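Local coordinates for putative L-alanine-DL-glutamate epimerase (Burkholderia xenovorans, PDB 3GO2), which probably acts as a racemase or epimerase of the mandelate racemase/muconate lactonizing enzyme family and binds magnesium, at residues L218-N223 with V244-Y249. Sequence-based numbering, arbitrary orientation.
With MG (magnesium ion), chain B; MG (magnesium ion), chain C.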
loop_
_atom_site.group_PDB
_atom_site.type_symbol
_atom_site.label_atom_id
_atom_site.label_comp_id
_atom_site.label_asym_id
_atom_site.label_seq_id
_atom_site.Cartn_x
_atom_site.Cartn_y
_atom_site.Cartn_z
ATOM N N LEU A 218 -21.389 21.392 -13.787
ATOM C CA LEU A 218 -21.230 22.293 -12.657
ATOM C C LEU A 218 -19.741 22.439 -12.344
ATOM O O LEU A 218 -19.077 21.457 -12.063
ATOM C CB LEU A 218 -21.963 21.789 -11.425
ATOM C CG LEU A 218 -21.809 22.612 -10.140
ATOM C CD1 LEU A 218 -22.321 24.071 -10.307
ATOM C CD2 LEU A 218 -22.538 21.914 -8.974
ATOM N N ASP A 219 -19.233 23.655 -12.408
ATOM C CA ASP A 219 -17.823 23.914 -12.093
ATOM C C ASP A 219 -17.739 24.597 -10.740
ATOM O O ASP A 219 -18.250 25.722 -10.532
ATOM C CB ASP A 219 -17.221 24.786 -13.197
ATOM C CG ASP A 219 -15.711 24.875 -13.163
ATOM O OD1 ASP A 219 -15.074 24.384 -12.201
ATOM O OD2 ASP A 219 -15.161 25.488 -14.116
ATOM N N LEU A 220 -17.043 23.925 -9.829
ATOM C CA LEU A 220 -16.769 24.446 -8.506
ATOM C C LEU A 220 -15.383 25.057 -8.341
ATOM O O LEU A 220 -15.071 25.601 -7.277
ATOM C CB LEU A 220 -16.965 23.335 -7.483
ATOM C CG LEU A 220 -18.310 22.641 -7.538
ATOM C CD1 LEU A 220 -18.337 21.458 -6.510
ATOM C CD2 LEU A 220 -19.465 23.648 -7.291
ATOM N N ASN A 221 -14.557 24.969 -9.386
ATOM C CA ASN A 221 -13.206 25.497 -9.371
ATOM C C ASN A 221 -12.484 25.057 -8.076
ATOM O O ASN A 221 -12.522 23.883 -7.746
ATOM C CB ASN A 221 -13.202 27.009 -9.591
ATOM C CG ASN A 221 -13.625 27.410 -10.997
ATOM O OD1 ASN A 221 -12.803 27.467 -11.934
ATOM N ND2 ASN A 221 -14.881 27.686 -11.148
ATOM N N PHE A 222 -11.845 25.992 -7.369
ATOM C CA PHE A 222 -11.144 25.688 -6.128
ATOM C C PHE A 222 -11.933 26.224 -4.918
ATOM O O PHE A 222 -11.334 26.607 -3.919
ATOM C CB PHE A 222 -9.770 26.377 -6.092
ATOM C CG PHE A 222 -8.714 25.847 -7.060
ATOM C CD1 PHE A 222 -7.753 24.920 -6.632
ATOM C CD2 PHE A 222 -8.574 26.397 -8.327
ATOM C CE1 PHE A 222 -6.726 24.516 -7.486
ATOM C CE2 PHE A 222 -7.559 25.987 -9.172
ATOM C CZ PHE A 222 -6.626 25.065 -8.747
ATOM N N ASN A 223 -13.263 26.288 -5.026
ATOM C CA ASN A 223 -14.071 27.059 -4.064
ATOM C C ASN A 223 -14.483 26.374 -2.777
ATOM O O ASN A 223 -15.221 26.969 -1.982
ATOM C CB ASN A 223 -15.307 27.624 -4.783
ATOM C CG ASN A 223 -14.924 28.669 -5.797
ATOM O OD1 ASN A 223 -14.100 29.546 -5.503
ATOM N ND2 ASN A 223 -15.467 28.573 -7.011
ATOM N N VAL A 244 -19.252 17.207 -12.214
ATOM C CA VAL A 244 -18.953 18.231 -11.217
ATOM C C VAL A 244 -17.430 18.393 -11.244
ATOM O O VAL A 244 -16.669 17.444 -11.071
ATOM C CB VAL A 244 -19.403 17.852 -9.812
ATOM C CG1 VAL A 244 -19.002 18.943 -8.816
ATOM C CG2 VAL A 244 -20.886 17.609 -9.788
ATOM N N GLU A 245 -17.010 19.615 -11.535
ATOM C CA GLU A 245 -15.621 19.951 -11.766
ATOM C C GLU A 245 -15.017 20.591 -10.536
ATOM O O GLU A 245 -15.537 21.600 -10.017
ATOM C CB GLU A 245 -15.562 20.902 -12.963
ATOM C CG GLU A 245 -14.219 21.247 -13.472
ATOM C CD GLU A 245 -14.284 22.056 -14.798
ATOM O OE1 GLU A 245 -13.255 22.655 -15.155
ATOM O OE2 GLU A 245 -15.330 22.055 -15.494
ATOM N N ILE A 246 -13.931 19.976 -10.057
ATOM C CA ILE A 246 -13.282 20.373 -8.815
ATOM C C ILE A 246 -11.779 20.418 -9.058
ATOM O O ILE A 246 -11.190 19.392 -9.342
ATOM C CB ILE A 246 -13.558 19.364 -7.694
ATOM C CG1 ILE A 246 -15.058 19.291 -7.375
ATOM C CG2 ILE A 246 -12.739 19.739 -6.416
ATOM C CD1 ILE A 246 -15.472 18.193 -6.377
ATOM N N ASP A 247 -11.179 21.600 -8.948
ATOM C CA ASP A 247 -9.736 21.743 -9.001
ATOM C C ASP A 247 -9.185 21.561 -7.590
ATOM O O ASP A 247 -9.743 22.058 -6.621
ATOM C CB ASP A 247 -9.349 23.090 -9.590
ATOM C CG ASP A 247 -9.789 23.222 -11.002
ATOM O OD1 ASP A 247 -9.366 22.383 -11.832
ATOM O OD2 ASP A 247 -10.577 24.148 -11.274
ATOM N N SER A 248 -8.078 20.837 -7.491
ATOM C CA SER A 248 -7.490 20.491 -6.209
ATOM C C SER A 248 -6.031 20.169 -6.387
ATOM O O SER A 248 -5.646 19.513 -7.377
ATOM C CB SER A 248 -8.194 19.242 -5.665
ATOM O OG SER A 248 -7.663 18.872 -4.402
ATOM N N TYR A 249 -5.227 20.547 -5.385
ATOM C CA TYR A 249 -3.850 20.118 -5.306
ATOM C C TYR A 249 -3.654 18.983 -4.273
ATOM O O TYR A 249 -2.532 18.718 -3.822
ATOM C CB TYR A 249 -2.987 21.325 -4.981
ATOM C CG TYR A 249 -2.959 22.348 -6.104
ATOM C CD1 TYR A 249 -2.633 21.963 -7.384
ATOM C CD2 TYR A 249 -3.244 23.698 -5.873
ATOM C CE1 TYR A 249 -2.576 22.865 -8.419
ATOM C CE2 TYR A 249 -3.177 24.623 -6.921
ATOM C CZ TYR A 249 -2.836 24.185 -8.187
ATOM O OH TYR A 249 -2.758 25.051 -9.253
HETATM MG MG MG B . -13.056 25.275 -15.014
HETATM MG MG MG C . -1.577 24.672 -11.371
HETATM O O HOH W 1 -12.518 24.115 -13.003
HETATM O O HOH W 2 -10.023 26.675 -11.666
HETATM O O HOH W 3 -12.557 26.969 -14.731
HETATM O O HOH W 4 0.572 25.658 -11.465
HETATM O O HOH W 5 -0.126 22.703 -10.750
#
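The Phe222 ring lies with one face against Asp247, whose CB stands almost squarely over the ring centroid at 3.4 Å, 9° off the normal, in a CH-pi contact. Beyond it, Phe222 CE1 reaches Tyr249 CE2 at 3.6 Å, the two rings inclined obliquely. The backbones supply the frame: Leu218 and Val244, then Asp219 and Glu245, pair in parallel register. Glu245 accounts for two of the rungs, its N donating to Leu218 O and its O accepting from Leu220 N, both at 2.8 Å. Past the bridges the chains remain tied by a hydrogen bond from Asp247 N to Asn221 O, the donor standing above the carbonyl plane.

The carboxylates of Asp219 and Glu245 stack with their planes 14° apart, and one magnesium ion spans them, 2.3 Å from Asp219 OD2 and, more loosely, 2.6 Å from Glu245 OE1; Glu269 completes the protein ligands. The ion and Lys163, which forms a salt bridge with Glu245 OE2, probably offset the repulsion between these acids. With CG anti to the backbone N (chi1 -167°), Asp219 also brings OD1 to Asn221 N at 2.9 Å, closing an Asx turn. Asn221 itself belongs to the site where fumarate and 2-oxoglutarate have been seen to bind. A second magnesium ion lies at the edge of the Tyr249 ring, in its plane, bound by OH, by Thr270 O and by Pro78 O of a second subunit, so the site bridges the interface.

Away from the metal, Leu220 CD1 presses tightly on Val244 CG1. The two segments carry strands 215-219 and 243-245 into the loops at their C-terminal ends, within one beta-alpha-beta unit of the enolase-type barrel: helix 226-235 makes the crossover and covers Leu220 and Val244, strand 161-168 flanks Asp219, and helix 251-259 packs on Ile246.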